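Long-range contact in protein toll (Drosophila melanogaster, PDB 4LXR), which binds cleaved, activated Spätzle through its leucine-rich-repeat ectodomain and signals in dorsal-ventral patterning of the embryo and in innate antifungal immunity: residues T329-L335 with H353-F359. Numbering follows the deposited sequence.
Sequences TLPATLL and HLPDSLF
Two consecutive leucine-rich repeats, LRR 8 and LRR 9 of the Toll ectodomain, stack here through equivalent turns on the convex side of the solenoid. Each segment makes a type I beta turn, Pro331 to Leu334 and Pro355 to Leu358. Thr329 OG1, set opposite its own backbone N (chi1 -168°), donates to His353 O at 2.7 Å, approaching from above the carbonyl plane. Thr329 CB lies over one face of the His353 imidazole, 4.1 Å from the ring centroid, in a CH-pi contact. With an alanine in place of Thr329, CB could still lie over the ring, but His353 O would probably lose this donor and the two segments their link at this point. Pro355 packs its ring on the preceding repeat, CB 3.7 Å from Ala332 CB and CG beside Leu330 O. Leu358 inserts its two methyls between the repeats: CD2 meets Leu330 CD1 at 3.8 Å, and CD1 packs near Pro331 O and Leu335 CD1. Leu335 CD1 also reaches Phe359 CE1 at 4.0 Å, the two side chains running alongside each other. A water lies within hydrogen-bonding distance of Ala332 O, Leu335 N and Leu358 O, between the two segments. Inward, Leu335 and Phe359 both rest on Leu344 of strand 343-345, and Phe359 continues to Ile382 in the following repeat.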
ATOM      1  N   THR A 329      30.115  -4.300   0.110  1.00 33.67           N
ATOM      2  CA  THR A 329      30.122  -5.425   1.045  1.00 31.45           C
ATOM      3  C   THR A 329      30.408  -4.911   2.462  1.00 39.56           C
ATOM      4  O   THR A 329      30.519  -3.701   2.684  1.00 41.15           O
ATOM      5  CB  THR A 329      31.167  -6.507   0.646  1.00 47.28           C
ATOM      6  OG1 THR A 329      30.955  -7.712   1.406  1.00 38.22           O
ATOM      7  CG2 THR A 329      32.590  -5.990   0.855  1.00 38.83           C
ATOM      8  N   LEU A 330      30.512  -5.835   3.412  1.00 28.42           N
ATOM      9  CA  LEU A 330      30.809  -5.506   4.796  1.00 30.96           C
ATOM     10  C   LEU A 330      31.913  -6.434   5.271  1.00 36.68           C
ATOM     11  O   LEU A 330      31.918  -7.602   4.899  1.00 28.91           O
ATOM     12  CB  LEU A 330      29.570  -5.722   5.664  1.00 30.08           C
ATOM     13  CG  LEU A 330      28.374  -4.812   5.402  1.00 32.06           C
ATOM     14  CD1 LEU A 330      27.249  -5.175   6.351  1.00 30.77           C
ATOM     15  CD2 LEU A 330      28.776  -3.351   5.573  1.00 33.81           C
ATOM     16  N   PRO A 331      32.840  -5.933   6.109  1.00 33.35           N
ATOM     17  CA  PRO A 331      33.869  -6.843   6.635  1.00 34.25           C
ATOM     18  C   PRO A 331      33.182  -7.909   7.468  1.00 36.48           C
ATOM     19  O   PRO A 331      32.191  -7.594   8.121  1.00 30.68           O
ATOM     20  CB  PRO A 331      34.720  -5.955   7.556  1.00 35.25           C
ATOM     21  CG  PRO A 331      34.188  -4.555   7.407  1.00 35.76           C
ATOM     22  CD  PRO A 331      32.836  -4.623   6.776  1.00 26.58           C
ATOM     23  N   ALA A 332      33.681  -9.137   7.433  1.00 36.56           N
ATOM     24  CA  ALA A 332      33.087 -10.244   8.175  1.00 40.34           C
ATOM     25  C   ALA A 332      33.022 -10.035   9.701  1.00 39.30           C
ATOM     26  O   ALA A 332      32.172 -10.622  10.363  1.00 38.48           O
ATOM     27  CB  ALA A 332      33.821 -11.579   7.837  1.00 31.26           C
ATOM     28  N   THR A 333      33.915  -9.219  10.262  1.00 38.68           N
ATOM     29  CA  THR A 333      33.954  -9.036  11.723  1.00 35.25           C
ATOM     30  C   THR A 333      33.098  -7.865  12.221  1.00 35.05           C
ATOM     31  O   THR A 333      33.013  -7.628  13.423  1.00 35.52           O
ATOM     32  CB  THR A 333      35.404  -8.851  12.261  1.00 33.56           C
ATOM     33  OG1 THR A 333      35.982  -7.663  11.698  1.00 43.53           O
ATOM     34  CG2 THR A 333      36.292 -10.072  11.935  1.00 33.66           C
ATOM     35  N   LEU A 334      32.467  -7.143  11.300  1.00 29.87           N
ATOM     36  CA  LEU A 334      31.750  -5.918  11.643  1.00 29.77           C
ATOM     37  C   LEU A 334      30.803  -6.055  12.836  1.00 36.74           C
ATOM     38  O   LEU A 334      30.748  -5.162  13.687  1.00 25.74           O
ATOM     39  CB  LEU A 334      30.968  -5.380  10.446  1.00 30.74           C
ATOM     40  CG  LEU A 334      30.375  -3.994  10.726  1.00 29.86           C
ATOM     41  CD1 LEU A 334      31.485  -2.981  10.992  1.00 26.97           C
ATOM     42  CD2 LEU A 334      29.485  -3.523   9.591  1.00 26.54           C
ATOM     43  N   LEU A 335      30.080  -7.173  12.905  1.00 30.96           N
ATOM     44  CA  LEU A 335      29.035  -7.354  13.912  1.00 31.06           C
ATOM     45  C   LEU A 335      29.361  -8.464  14.899  1.00 34.58           C
ATOM     46  O   LEU A 335      28.475  -9.002  15.562  1.00 36.37           O
ATOM     47  CB  LEU A 335      27.691  -7.641  13.244  1.00 24.71           C
ATOM     48  CG  LEU A 335      27.199  -6.575  12.268  1.00 27.54           C
ATOM     49  CD1 LEU A 335      25.977  -7.061  11.544  1.00 24.75           C
ATOM     50  CD2 LEU A 335      26.888  -5.259  12.975  1.00 23.83           C
ATOM     51  N   HIS A 353      27.665  -9.007  -2.118  1.00 33.89           N
ATOM     52  CA  HIS A 353      27.799 -10.188  -1.273  1.00 40.00           C
ATOM     53  C   HIS A 353      28.033  -9.840   0.199  1.00 38.11           C
ATOM     54  O   HIS A 353      28.584  -8.792   0.528  1.00 37.88           O
ATOM     55  CB  HIS A 353      28.930 -11.084  -1.776  1.00 51.69           C
ATOM     56  CG  HIS A 353      30.265 -10.410  -1.791  1.00 63.62           C
ATOM     57  ND1 HIS A 353      31.090 -10.372  -0.688  1.00 66.08           N
ATOM     58  CD2 HIS A 353      30.915  -9.740  -2.773  1.00 69.27           C
ATOM     59  CE1 HIS A 353      32.194  -9.711  -0.991  1.00 71.57           C
ATOM     60  NE2 HIS A 353      32.113  -9.319  -2.251  1.00 72.64           N
ATOM     61  N   LEU A 354      27.586 -10.738   1.071  1.00 36.87           N
ATOM     62  CA  LEU A 354      27.784 -10.634   2.506  1.00 32.41           C
ATOM     63  C   LEU A 354      28.578 -11.858   2.930  1.00 36.99           C
ATOM     64  O   LEU A 354      28.305 -12.959   2.458  1.00 38.12           O
ATOM     65  CB  LEU A 354      26.440 -10.632   3.225  1.00 29.57           C
ATOM     66  CG  LEU A 354      25.445  -9.557   2.802  1.00 36.49           C
ATOM     67  CD1 LEU A 354      24.105  -9.809   3.443  1.00 37.00           C
ATOM     68  CD2 LEU A 354      25.973  -8.174   3.178  1.00 38.74           C
ATOM     69  N   PRO A 355      29.581 -11.672   3.800  1.00 35.92           N
ATOM     70  CA  PRO A 355      30.355 -12.832   4.239  1.00 38.90           C
ATOM     71  C   PRO A 355      29.471 -13.773   5.029  1.00 28.48           C
ATOM     72  O   PRO A 355      28.632 -13.307   5.796  1.00 31.29           O
ATOM     73  CB  PRO A 355      31.423 -12.219   5.155  1.00 32.08           C
ATOM     74  CG  PRO A 355      31.542 -10.808   4.682  1.00 35.47           C
ATOM     75  CD  PRO A 355      30.121 -10.418   4.349  1.00 29.65           C
ATOM     76  N   ASP A 356      29.674 -15.071   4.838  1.00 29.47           N
ATOM     77  CA  ASP A 356      28.900 -16.117   5.492  1.00 29.61           C
ATOM     78  C   ASP A 356      28.880 -16.000   7.010  1.00 34.85           C
ATOM     79  O   ASP A 356      27.909 -16.411   7.653  1.00 39.96           O
ATOM     80  CB  ASP A 356      29.429 -17.501   5.078  1.00 30.96           C
ATOM     81  CG  ASP A 356      28.819 -17.994   3.764  1.00 30.92           C
ATOM     82  OD1 ASP A 356      27.845 -17.378   3.277  1.00 33.72           O
ATOM     83  OD2 ASP A 356      29.296 -19.011   3.229  1.00 43.02           O
ATOM     84  N   SER A 357      29.945 -15.440   7.581  1.00 34.87           N
ATOM     85  CA  SER A 357      30.083 -15.363   9.032  1.00 34.89           C
ATOM     86  C   SER A 357      29.585 -14.026   9.615  1.00 34.84           C
ATOM     87  O   SER A 357      29.667 -13.793  10.821  1.00 37.53           O
ATOM     88  CB  SER A 357      31.544 -15.621   9.434  1.00 39.25           C
ATOM     89  OG  SER A 357      32.380 -14.493   9.176  1.00 35.56           O
ATOM     90  N   LEU A 358      29.053 -13.155   8.766  1.00 29.65           N
ATOM     91  CA  LEU A 358      28.705 -11.800   9.213  1.00 32.24           C
ATOM     92  C   LEU A 358      27.687 -11.800  10.360  1.00 36.38           C
ATOM     93  O   LEU A 358      27.801 -11.012  11.309  1.00 30.59           O
ATOM     94  CB  LEU A 358      28.203 -10.950   8.032  1.00 27.45           C
ATOM     95  CG  LEU A 358      27.719  -9.529   8.363  1.00 34.92           C
ATOM     96  CD1 LEU A 358      28.865  -8.634   8.852  1.00 34.58           C
ATOM     97  CD2 LEU A 358      27.014  -8.895   7.167  1.00 34.95           C
ATOM     98  N   PHE A 359      26.712 -12.705  10.281  1.00 29.64           N
ATOM     99  CA  PHE A 359      25.635 -12.784  11.268  1.00 28.66           C
ATOM    100  C   PHE A 359      25.841 -13.958  12.209  1.00 34.10           C
ATOM    101  O   PHE A 359      24.877 -14.508  12.741  1.00 39.90           O
ATOM    102  CB  PHE A 359      24.258 -12.914  10.579  1.00 27.66           C
ATOM    103  CG  PHE A 359      23.935 -11.774   9.646  1.00 24.09           C
ATOM    104  CD1 PHE A 359      23.961 -10.459  10.103  1.00 28.38           C
ATOM    105  CD2 PHE A 359      23.621 -12.012   8.316  1.00 25.46           C
ATOM    106  CE1 PHE A 359      23.676  -9.395   9.243  1.00 25.82           C
ATOM    107  CE2 PHE A 359      23.346 -10.957   7.434  1.00 26.52           C
ATOM    108  CZ  PHE A 359      23.366  -9.644   7.898  1.00 23.15           C
TER
HETATM  109  O   HOH W   1      30.211  -9.875  11.968  1.00 29.19           O
HETATM  110  O   HOH W   2      27.854 -11.323  13.874  1.00 30.77           O